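Local coordinates for methyltransferase-like protein (Saccharopolyspora spinosa, PDB 4PNE) that catalyses a [4+2] cycloaddition in spinosyn biosynthesis, using a fold like that of the S-adenosylmethionine-dependent methyltransferases and holding S-adenosyl-L-homocysteine in its cofactor pocket, at residues T47-S52 with P271-W276; E256-H261 with A278-Y283; Q117-T122 with L154-N159. All coordinates share one frame; numbering follows the deposited sequence.

Contact 1: T47-S52 with P271-W276; sequences TPLLNS and PAVAGW
Leu-49 and Val-273 make the closest aliphatic contact between these two helices, Leu-49 CD2 lying 3.3 Å from Val-273 CG1, tighter than carbons usually pack. The two side chains run past each other in opposite directions rather than meeting end on. Leu-49 reaches over because its CG stands anti to the backbone N (chi1 177°), which carries both methyls out from helix 36-54, and CD2 is the branch that arrives. A second, looser use of the same methyl brings the indole in: Leu-49 CD2 sits at the edge of the Trp-276 ring, close to its plane, 4.3 Å from CZ3.

Helix 36-54, near the start of the chain, packs here on helix 271-281, which precedes strand 290-298 of the methyltransferase-like sheet. The axes of the two short segments come no closer than 11.4 Å, at 47° to each other, a wide separation bridged by two leucines on one side and a valine and an indole on the other.

The remaining aromatic contact is Leu-50 CD2 with Trp-276 CH2 at 3.7 Å. Here the leucine approaches the six-membered ring obliquely, its side chain nearly at right angles to that of the tryptophan. Met-42 and Val-46, a turn or two earlier on helix 36-54, also touch the indole. Leu-50 in turn packs on Ile-60, a residue that binds S-adenosyl-L-homocysteine, and Leu-49 is covered further by Ile-265 and Tyr-269 of helix 265-269.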
loop_
_atom_site.group_PDB
_atom_site.type_symbol
_atom_site.label_atom_id
_atom_site.label_comp_id
_atom_site.label_asym_id
_atom_site.label_seq_id
_atom_site.Cartn_x
_atom_site.Cartn_y
_atom_site.Cartn_z
ATOM N N THR A 47 8.483 -11.934 -1.102
ATOM C CA THR A 47 7.489 -12.303 -0.097
ATOM C C THR A 47 7.976 -13.209 1.021
ATOM O O THR A 47 7.719 -12.899 2.200
ATOM C CB THR A 47 6.290 -12.995 -0.777
ATOM O OG1 THR A 47 5.496 -11.994 -1.389
ATOM C CG2 THR A 47 5.423 -13.739 0.229
ATOM N N PRO A 48 8.658 -14.321 0.688
ATOM C CA PRO A 48 9.136 -15.194 1.766
ATOM C C PRO A 48 10.087 -14.460 2.739
ATOM O O PRO A 48 10.066 -14.735 3.928
ATOM C CB PRO A 48 9.873 -16.312 1.020
ATOM C CG PRO A 48 9.385 -16.255 -0.363
ATOM C CD PRO A 48 9.031 -14.830 -0.637
ATOM N N LEU A 49 10.881 -13.523 2.233
ATOM C CA LEU A 49 11.791 -12.751 3.076
ATOM C C LEU A 49 10.992 -11.835 3.989
ATOM O O LEU A 49 11.249 -11.793 5.193
ATOM C CB LEU A 49 12.782 -11.926 2.222
ATOM C CG LEU A 49 13.741 -11.023 3.002
ATOM C CD1 LEU A 49 14.443 -11.714 4.162
ATOM C CD2 LEU A 49 14.773 -10.396 2.062
ATOM N N LEU A 50 10.011 -11.129 3.438
ATOM C CA LEU A 50 9.179 -10.245 4.266
ATOM C C LEU A 50 8.455 -11.009 5.335
ATOM O O LEU A 50 8.380 -10.571 6.483
ATOM C CB LEU A 50 8.147 -9.477 3.439
ATOM C CG LEU A 50 8.666 -8.559 2.350
ATOM C CD1 LEU A 50 7.517 -7.827 1.682
ATOM C CD2 LEU A 50 9.627 -7.556 2.936
ATOM N N ASN A 51 7.901 -12.158 4.966
ATOM C CA ASN A 51 7.223 -12.986 5.952
ATOM C C ASN A 51 8.163 -13.447 7.056
ATOM O O ASN A 51 7.810 -13.428 8.224
ATOM C CB ASN A 51 6.581 -14.172 5.257
ATOM C CG ASN A 51 5.389 -13.765 4.392
ATOM O OD1 ASN A 51 5.015 -12.585 4.315
ATOM N ND2 ASN A 51 4.780 -14.754 3.751
ATOM N N SER A 52 9.371 -13.832 6.678
ATOM C CA SER A 52 10.366 -14.242 7.648
ATOM C C SER A 52 10.706 -13.113 8.603
ATOM O O SER A 52 10.767 -13.316 9.813
ATOM C CB SER A 52 11.623 -14.735 6.950
ATOM O OG SER A 52 12.561 -15.182 7.903
ATOM N N PRO A 271 19.528 -12.493 -6.172
ATOM C CA PRO A 271 20.246 -11.222 -6.108
ATOM C C PRO A 271 19.328 -9.999 -6.127
ATOM O O PRO A 271 19.699 -9.005 -5.523
ATOM C CB PRO A 271 21.132 -11.260 -7.361
ATOM C CG PRO A 271 20.414 -12.192 -8.300
ATOM C CD PRO A 271 19.797 -13.229 -7.419
ATOM N N ALA A 272 18.155 -10.076 -6.757
ATOM C CA ALA A 272 17.282 -8.915 -6.818
ATOM C C ALA A 272 16.872 -8.540 -5.408
ATOM O O ALA A 272 16.914 -7.370 -5.014
ATOM C CB ALA A 272 16.051 -9.199 -7.677
ATOM N N VAL A 273 16.470 -9.553 -4.659
ATOM C CA VAL A 273 16.067 -9.381 -3.284
ATOM C C VAL A 273 17.235 -8.874 -2.447
ATOM O O VAL A 273 17.049 -7.970 -1.632
ATOM C CB VAL A 273 15.519 -10.696 -2.719
ATOM C CG1 VAL A 273 15.225 -10.582 -1.222
ATOM C CG2 VAL A 273 14.250 -11.093 -3.478
ATOM N N ALA A 274 18.436 -9.408 -2.672
ATOM C CA ALA A 274 19.635 -8.915 -1.977
ATOM C C ALA A 274 19.920 -7.430 -2.240
ATOM O O ALA A 274 20.360 -6.695 -1.345
ATOM C CB ALA A 274 20.858 -9.747 -2.374
ATOM N N GLY A 275 19.699 -6.978 -3.467
ATOM C CA GLY A 275 19.920 -5.587 -3.794
ATOM C C GLY A 275 18.922 -4.699 -3.077
ATOM O O GLY A 275 19.275 -3.658 -2.537
ATOM N N TRP A 276 17.666 -5.131 -3.043
ATOM C CA TRP A 276 16.627 -4.369 -2.358
ATOM C C TRP A 276 16.926 -4.313 -0.845
ATOM O O TRP A 276 16.795 -3.257 -0.209
ATOM C CB TRP A 276 15.250 -4.987 -2.599
ATOM C CG TRP A 276 14.220 -4.413 -1.685
ATOM C CD1 TRP A 276 13.535 -3.239 -1.843
ATOM C CD2 TRP A 276 13.771 -4.977 -0.452
ATOM N NE1 TRP A 276 12.696 -3.040 -0.776
ATOM C CE2 TRP A 276 12.823 -4.089 0.092
ATOM C CE3 TRP A 276 14.084 -6.143 0.242
ATOM C CZ2 TRP A 276 12.170 -4.344 1.296
ATOM C CZ3 TRP A 276 13.446 -6.395 1.435
ATOM C CH2 TRP A 276 12.509 -5.492 1.955
#

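Contact 2: E256-H261 with A278-Y283; sequences EELAAH and AAVCDY
The C-terminal ends of two helices, 250-260 and 271-281, pack together here in the helical region that precedes strand 290-298, the last in the chain, and Leu-258 of the first meets Val-280 and Cys-281 of the second. One methyl of the leucine does the work: Leu-258 CD2 lies 3.8 Å from Val-280 CG1 and 3.9 Å from Val-280 CB, so it rests against the flank of the valine as well as its methyl. The leucine lies across the valine. Leu-258 can extend this far because its CG is anti to the backbone N (chi1 178°).

Cys-281 comes in beside the valine. Its sulfur is 4.1 Å from Leu-258 CD2 and packs there as an apolar neighbour, while the peptide N of Ala-259 is farther off. The backbones approach most closely at Ala-259 and Cys-281, whose CA atoms are 7.2 Å apart; small side chains at both positions suit such an approach.

Three helices, 250-260, 265-269 and 271-281, follow one another in a short span of chain, and the first and third pack on each other here. Both partners end close to the contact: Asp-282 is the first residue to leave helical geometry after helix 271-281, and at the end of helix 250-260 the imidazole of His-261 folds back on the last turn. His-261 ND1 donates to Glu-257 O at 2.9 Å, with an angle of 160° at the hydrogen. The oxygen lies in the imidazole plane, which helps to hold the ring's rotation, although the donor is tilted 25° from the carbonyl plane. Leu-258 and His-261 also touch Val-53 of helix 36-54, whereas Val-280 packs on Phe-254, one turn before Leu-258.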
loop_
_atom_site.group_PDB
_atom_site.type_symbol
_atom_site.label_atom_id
_atom_site.label_comp_id
_atom_site.label_asym_id
_atom_site.label_seq_id
_atom_site.Cartn_x
_atom_site.Cartn_y
_atom_site.Cartn_z
ATOM N N GLU A 256 16.640 -2.578 11.060
ATOM C CA GLU A 256 17.217 -3.372 12.125
ATOM C C GLU A 256 16.634 -4.798 12.121
ATOM O O GLU A 256 17.376 -5.785 12.230
ATOM C CB GLU A 256 17.001 -2.688 13.467
ATOM C CG GLU A 256 17.337 -3.585 14.625
ATOM C CD GLU A 256 17.502 -2.842 15.923
ATOM O OE1 GLU A 256 17.288 -1.608 15.956
ATOM O OE2 GLU A 256 17.827 -3.514 16.918
ATOM N N GLU A 257 15.315 -4.920 11.946
ATOM C CA GLU A 257 14.680 -6.246 11.864
ATOM C C GLU A 257 15.206 -7.088 10.707
ATOM O O GLU A 257 15.412 -8.305 10.833
ATOM C CB GLU A 257 13.156 -6.098 11.720
ATOM C CG GLU A 257 12.510 -5.406 12.873
ATOM C CD GLU A 257 12.689 -6.167 14.166
ATOM O OE1 GLU A 257 12.250 -7.343 14.218
ATOM O OE2 GLU A 257 13.291 -5.599 15.108
ATOM N N LEU A 258 15.368 -6.440 9.564
ATOM C CA LEU A 258 15.838 -7.044 8.339
ATOM C C LEU A 258 17.248 -7.522 8.527
ATOM O O LEU A 258 17.575 -8.653 8.163
ATOM C CB LEU A 258 15.745 -6.050 7.192
ATOM C CG LEU A 258 16.245 -6.517 5.813
ATOM C CD1 LEU A 258 15.552 -7.805 5.338
ATOM C CD2 LEU A 258 16.061 -5.427 4.769
ATOM N N ALA A 259 18.066 -6.709 9.178
ATOM C CA ALA A 259 19.490 -7.036 9.356
ATOM C C ALA A 259 19.662 -8.315 10.127
ATOM O O ALA A 259 20.568 -9.079 9.857
ATOM C CB ALA A 259 20.180 -5.930 10.054
ATOM N N ALA A 260 18.815 -8.564 11.106
ATOM C CA ALA A 260 18.899 -9.848 11.784
ATOM C C ALA A 260 18.743 -11.020 10.781
ATOM O O ALA A 260 19.463 -12.012 10.871
ATOM C CB ALA A 260 17.862 -9.932 12.880
ATOM N N HIS A 261 17.824 -10.900 9.817
ATOM C CA HIS A 261 17.555 -11.979 8.841
ATOM C C HIS A 261 18.353 -11.883 7.547
ATOM O O HIS A 261 17.889 -12.343 6.507
ATOM C CB HIS A 261 16.064 -12.005 8.465
ATOM C CG HIS A 261 15.150 -12.191 9.633
ATOM N ND1 HIS A 261 14.779 -11.163 10.469
ATOM C CD2 HIS A 261 14.539 -13.303 10.111
ATOM C CE1 HIS A 261 13.982 -11.631 11.415
ATOM N NE2 HIS A 261 13.823 -12.928 11.221
ATOM N N ALA A 278 19.792 -4.550 0.646
ATOM C CA ALA A 278 20.933 -3.678 0.874
ATOM C C ALA A 278 20.494 -2.191 0.889
ATOM O O ALA A 278 20.948 -1.419 1.733
ATOM C CB ALA A 278 21.981 -3.923 -0.193
ATOM N N ALA A 279 19.572 -1.823 -0.001
ATOM C CA ALA A 279 19.024 -0.462 -0.082
ATOM C C ALA A 279 18.246 -0.050 1.180
ATOM O O ALA A 279 18.418 1.062 1.700
ATOM C CB ALA A 279 18.137 -0.348 -1.306
ATOM N N VAL A 280 17.413 -0.955 1.695
ATOM C CA VAL A 280 16.684 -0.691 2.931
ATOM C C VAL A 280 17.684 -0.467 4.057
ATOM O O VAL A 280 17.573 0.486 4.824
ATOM C CB VAL A 280 15.719 -1.851 3.272
ATOM C CG1 VAL A 280 15.125 -1.719 4.662
ATOM C CG2 VAL A 280 14.629 -1.930 2.223
ATOM N N CYS A 281 18.700 -1.311 4.146
ATOM C CA CYS A 281 19.640 -1.140 5.244
ATOM C C CYS A 281 20.521 0.099 5.068
ATOM O O CYS A 281 21.123 0.560 6.028
ATOM C CB CYS A 281 20.484 -2.396 5.398
ATOM S SG CYS A 281 19.525 -3.747 6.169
ATOM N N ASP A 282 20.589 0.622 3.847
ATOM C CA ASP A 282 21.265 1.880 3.561
ATOM C C ASP A 282 20.358 3.099 3.793
ATOM O O ASP A 282 20.679 4.184 3.321
ATOM C CB ASP A 282 21.763 1.878 2.108
ATOM C CG ASP A 282 23.013 2.740 1.881
ATOM O OD1 ASP A 282 23.828 2.952 2.807
ATOM O OD2 ASP A 282 23.181 3.199 0.735
ATOM N N TYR A 283 19.273 2.944 4.561
ATOM C CA TYR A 283 18.281 4.030 4.708
ATOM C C TYR A 283 18.880 5.344 5.213
ATOM O O TYR A 283 18.332 6.393 4.982
ATOM C CB TYR A 283 17.138 3.616 5.654
ATOM C CG TYR A 283 17.570 3.562 7.090
ATOM C CD1 TYR A 283 17.438 4.663 7.919
ATOM C CD2 TYR A 283 18.166 2.428 7.604
ATOM C CE1 TYR A 283 17.854 4.619 9.235
ATOM C CE2 TYR A 283 18.596 2.380 8.910
ATOM C CZ TYR A 283 18.438 3.483 9.724
ATOM O OH TYR A 283 18.869 3.439 11.034
#

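Contact 3: Q117-T122 with L154-N159; sequences QITGIT and LPYPDN. With SAH (S-adenosyl-L-homocysteine), chain C.
Tyr-156 brings its phenol end against strand 117-122, where two methyl groups meet the hydroxyl: Ile-121 CG2 at 3.3 Å from Tyr-156 OH and Thr-119 CG2 at 3.4 Å from the same oxygen. The isoleucine methyl lies at the ring's edge, near its plane; the threonine comes obliquely, from the direction opposite to the tyrosine. Beside them, Ile-121 CD1 packs 3.6 Å from Leu-154 CD2, where the two side chains stand roughly perpendicular. Ile-121 thus divides its branches, with CG2 given to Tyr-156 and CG1 turned between the backbone N and carbonyl carbon (chi1 61°), carrying CD1 to Leu-154.

Strand 117-122 is an inner strand of the Rossmann-like methyltransferase sheet, and the loop 154-159, leading into strand 161-167, closes over one of its faces.

Over one face of the phenol ring Pro-155 CG sits 3.7 Å above the plane, at its centre, and Phe-161 meets Tyr-156 edge-to-face. Val-186 of helix 176-186 packs on both Leu-154 and Tyr-156, while Arg-185 binds Tyr-156 O and forms a salt bridge with Asp-158. At the strand's end, Thr-122 OG1 accepts a hydrogen bond of 2.8 Å from the ribose O2' of S-adenosyl-L-homocysteine. The same threonine oxygen is also hydrogen-bonded to Ser-124 N and Gln-127 OE1, which help to position it.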
loop_
_atom_site.group_PDB
_atom_site.type_symbol
_atom_site.label_atom_id
_atom_site.label_comp_id
_atom_site.label_asym_id
_atom_site.label_seq_id
_atom_site.Cartn_x
_atom_site.Cartn_y
_atom_site.Cartn_z
ATOM N N GLN A 117 -17.625 -6.487 2.418
ATOM C CA GLN A 117 -17.032 -7.339 1.406
ATOM C C GLN A 117 -15.832 -6.616 0.800
ATOM O O GLN A 117 -15.966 -5.513 0.265
ATOM C CB GLN A 117 -18.048 -7.716 0.327
ATOM C CG GLN A 117 -19.024 -8.827 0.743
ATOM C CD GLN A 117 -20.221 -8.287 1.508
ATOM O OE1 GLN A 117 -21.181 -7.822 0.915
ATOM N NE2 GLN A 117 -20.163 -8.346 2.834
ATOM N N ILE A 118 -14.648 -7.211 0.954
ATOM C CA ILE A 118 -13.424 -6.670 0.396
ATOM C C ILE A 118 -12.970 -7.542 -0.746
ATOM O O ILE A 118 -12.849 -8.763 -0.592
ATOM C CB ILE A 118 -12.317 -6.588 1.431
ATOM C CG1 ILE A 118 -12.766 -5.779 2.644
ATOM C CG2 ILE A 118 -11.100 -5.932 0.799
ATOM C CD1 ILE A 118 -11.739 -5.741 3.799
ATOM N N THR A 119 -12.762 -6.900 -1.885
ATOM C CA THR A 119 -12.126 -7.470 -3.057
ATOM C C THR A 119 -10.688 -6.967 -3.025
ATOM O O THR A 119 -10.470 -5.800 -3.251
ATOM C CB THR A 119 -12.831 -7.033 -4.359
ATOM O OG1 THR A 119 -14.217 -7.460 -4.334
ATOM C CG2 THR A 119 -12.137 -7.605 -5.588
ATOM N N GLY A 120 -9.705 -7.837 -2.779
ATOM C CA GLY A 120 -8.301 -7.449 -2.763
ATOM C C GLY A 120 -7.621 -7.845 -4.037
ATOM O O GLY A 120 -7.730 -9.001 -4.437
ATOM N N ILE A 121 -6.935 -6.931 -4.700
ATOM C CA ILE A 121 -6.235 -7.238 -5.925
ATOM C C ILE A 121 -4.741 -6.961 -5.810
ATOM O O ILE A 121 -4.319 -6.015 -5.154
ATOM C CB ILE A 121 -6.791 -6.467 -7.133
ATOM C CG1 ILE A 121 -6.678 -4.952 -6.948
ATOM C CG2 ILE A 121 -8.247 -6.828 -7.339
ATOM C CD1 ILE A 121 -6.989 -4.149 -8.223
ATOM N N THR A 122 -3.952 -7.833 -6.420
ATOM C CA THR A 122 -2.519 -7.666 -6.464
ATOM C C THR A 122 -2.003 -8.264 -7.766
ATOM O O THR A 122 -2.686 -9.070 -8.373
ATOM C CB THR A 122 -1.836 -8.320 -5.274
ATOM O OG1 THR A 122 -0.412 -8.271 -5.473
ATOM C CG2 THR A 122 -2.294 -9.773 -5.104
ATOM N N LEU A 154 -9.134 -2.655 -14.681
ATOM C CA LEU A 154 -9.978 -3.372 -13.749
ATOM C C LEU A 154 -11.110 -4.069 -14.480
ATOM O O LEU A 154 -11.735 -3.457 -15.346
ATOM C CB LEU A 154 -10.548 -2.404 -12.716
ATOM C CG LEU A 154 -9.528 -1.732 -11.800
ATOM C CD1 LEU A 154 -10.281 -0.731 -10.907
ATOM C CD2 LEU A 154 -8.782 -2.733 -10.965
ATOM N N PRO A 155 -11.401 -5.327 -14.099
ATOM C CA PRO A 155 -12.462 -6.076 -14.799
ATOM C C PRO A 155 -13.876 -5.674 -14.369
ATOM O O PRO A 155 -14.857 -6.131 -14.955
ATOM C CB PRO A 155 -12.170 -7.519 -14.403
ATOM C CG PRO A 155 -11.561 -7.409 -13.047
ATOM C CD PRO A 155 -10.689 -6.179 -13.126
ATOM N N TYR A 156 -13.980 -4.787 -13.390
ATOM C CA TYR A 156 -15.242 -4.526 -12.733
ATOM C C TYR A 156 -16.068 -3.510 -13.500
ATOM O O TYR A 156 -15.514 -2.654 -14.195
ATOM C CB TYR A 156 -14.979 -4.032 -11.308
ATOM C CG TYR A 156 -13.973 -4.898 -10.615
ATOM C CD1 TYR A 156 -14.281 -6.199 -10.302
ATOM C CD2 TYR A 156 -12.709 -4.415 -10.303
ATOM C CE1 TYR A 156 -13.346 -7.024 -9.694
ATOM C CE2 TYR A 156 -11.776 -5.211 -9.698
ATOM C CZ TYR A 156 -12.098 -6.518 -9.392
ATOM O OH TYR A 156 -11.173 -7.324 -8.789
ATOM N N PRO A 157 -17.394 -3.593 -13.379
ATOM C CA PRO A 157 -18.252 -2.592 -14.012
ATOM C C PRO A 157 -18.102 -1.228 -13.362
ATOM O O PRO A 157 -17.642 -1.126 -12.205
ATOM C CB PRO A 157 -19.665 -3.155 -13.804
ATOM C CG PRO A 157 -19.563 -4.161 -12.729
ATOM C CD PRO A 157 -18.150 -4.595 -12.606
ATOM N N ASP A 158 -18.463 -0.180 -14.100
ATOM C CA ASP A 158 -18.568 1.146 -13.510
ATOM C C ASP A 158 -19.420 1.104 -12.257
ATOM O O ASP A 158 -20.393 0.353 -12.207
ATOM C CB ASP A 158 -19.222 2.154 -14.441
ATOM C CG ASP A 158 -18.469 2.369 -15.736
ATOM O OD1 ASP A 158 -17.494 1.650 -16.044
ATOM O OD2 ASP A 158 -18.912 3.281 -16.469
ATOM N N ASN A 159 -19.090 1.932 -11.265
ATOM C CA ASN A 159 -19.974 2.147 -10.114
ATOM C C ASN A 159 -20.282 0.847 -9.363
ATOM O O ASN A 159 -21.434 0.552 -9.059
ATOM C CB ASN A 159 -21.292 2.812 -10.576
ATOM C CG ASN A 159 -21.055 4.045 -11.439
ATOM O OD1 ASN A 159 -20.399 4.989 -11.026
ATOM N ND2 ASN A 159 -21.607 4.034 -12.653
HETATM N N SAH C . -1.661 -2.485 0.515
HETATM C CA SAH C . -0.807 -3.575 0.996
HETATM C CB SAH C . 0.433 -3.826 0.141
HETATM C CG SAH C . 1.252 -2.642 -0.308
HETATM S SD SAH C . 2.754 -3.184 -1.138
HETATM C C SAH C . -0.409 -3.303 2.420
HETATM O O SAH C . 0.042 -4.206 3.101
HETATM O OXT SAH C . -0.631 -2.191 2.909
HETATM C "C5'" SAH C . 2.253 -2.763 -2.827
HETATM C "C4'" SAH C . 1.185 -3.682 -3.400
HETATM O "O4'" SAH C . 0.699 -3.143 -4.623
HETATM C "C3'" SAH C . 1.679 -5.078 -3.740
HETATM O "O3'" SAH C . 0.702 -5.968 -3.233
HETATM C "C2'" SAH C . 1.742 -5.084 -5.258
HETATM O "O2'" SAH C . 1.618 -6.350 -5.904
HETATM C "C1'" SAH C . 0.586 -4.146 -5.598
HETATM N N9 SAH C . 0.665 -3.619 -6.974
HETATM C C8 SAH C . 1.698 -3.040 -7.637
HETATM N N7 SAH C . 1.322 -2.755 -8.904
HETATM C C5 SAH C . 0.048 -3.168 -9.054
HETATM C C6 SAH C . -0.826 -3.152 -10.120
HETATM N N6 SAH C . -0.485 -2.636 -11.292
HETATM N N1 SAH C . -2.075 -3.633 -9.955
HETATM C C2 SAH C . -2.484 -4.164 -8.749
HETATM N N3 SAH C . -1.612 -4.230 -7.700
HETATM C C4 SAH C . -0.374 -3.708 -7.851
#

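In the fold
Contacts 1 and 2 are neighbours, their centres 11 Å apart, and both draw on helix 271-281; they touch through Leu-49 with Leu-258 and Ser-52 with His-261. Their segments alternate along the chain, and the packing gathers helix 36-54 and the late helices 250-260 and 271-281 into one cluster. Contact 3 belongs to the sheet instead, nested within the loop closed by contact 1 and finished before contact 2 begins. Its centre is 28 Å from that of contact 1 and 34 Å from that of contact 2, on the opposite side of the chain's centre from contact 2. Bound S-adenosyl-L-homocysteine reaches Thr-122 in contact 3 and lies about 7 Å from the Leu-50 side chain in contact 1.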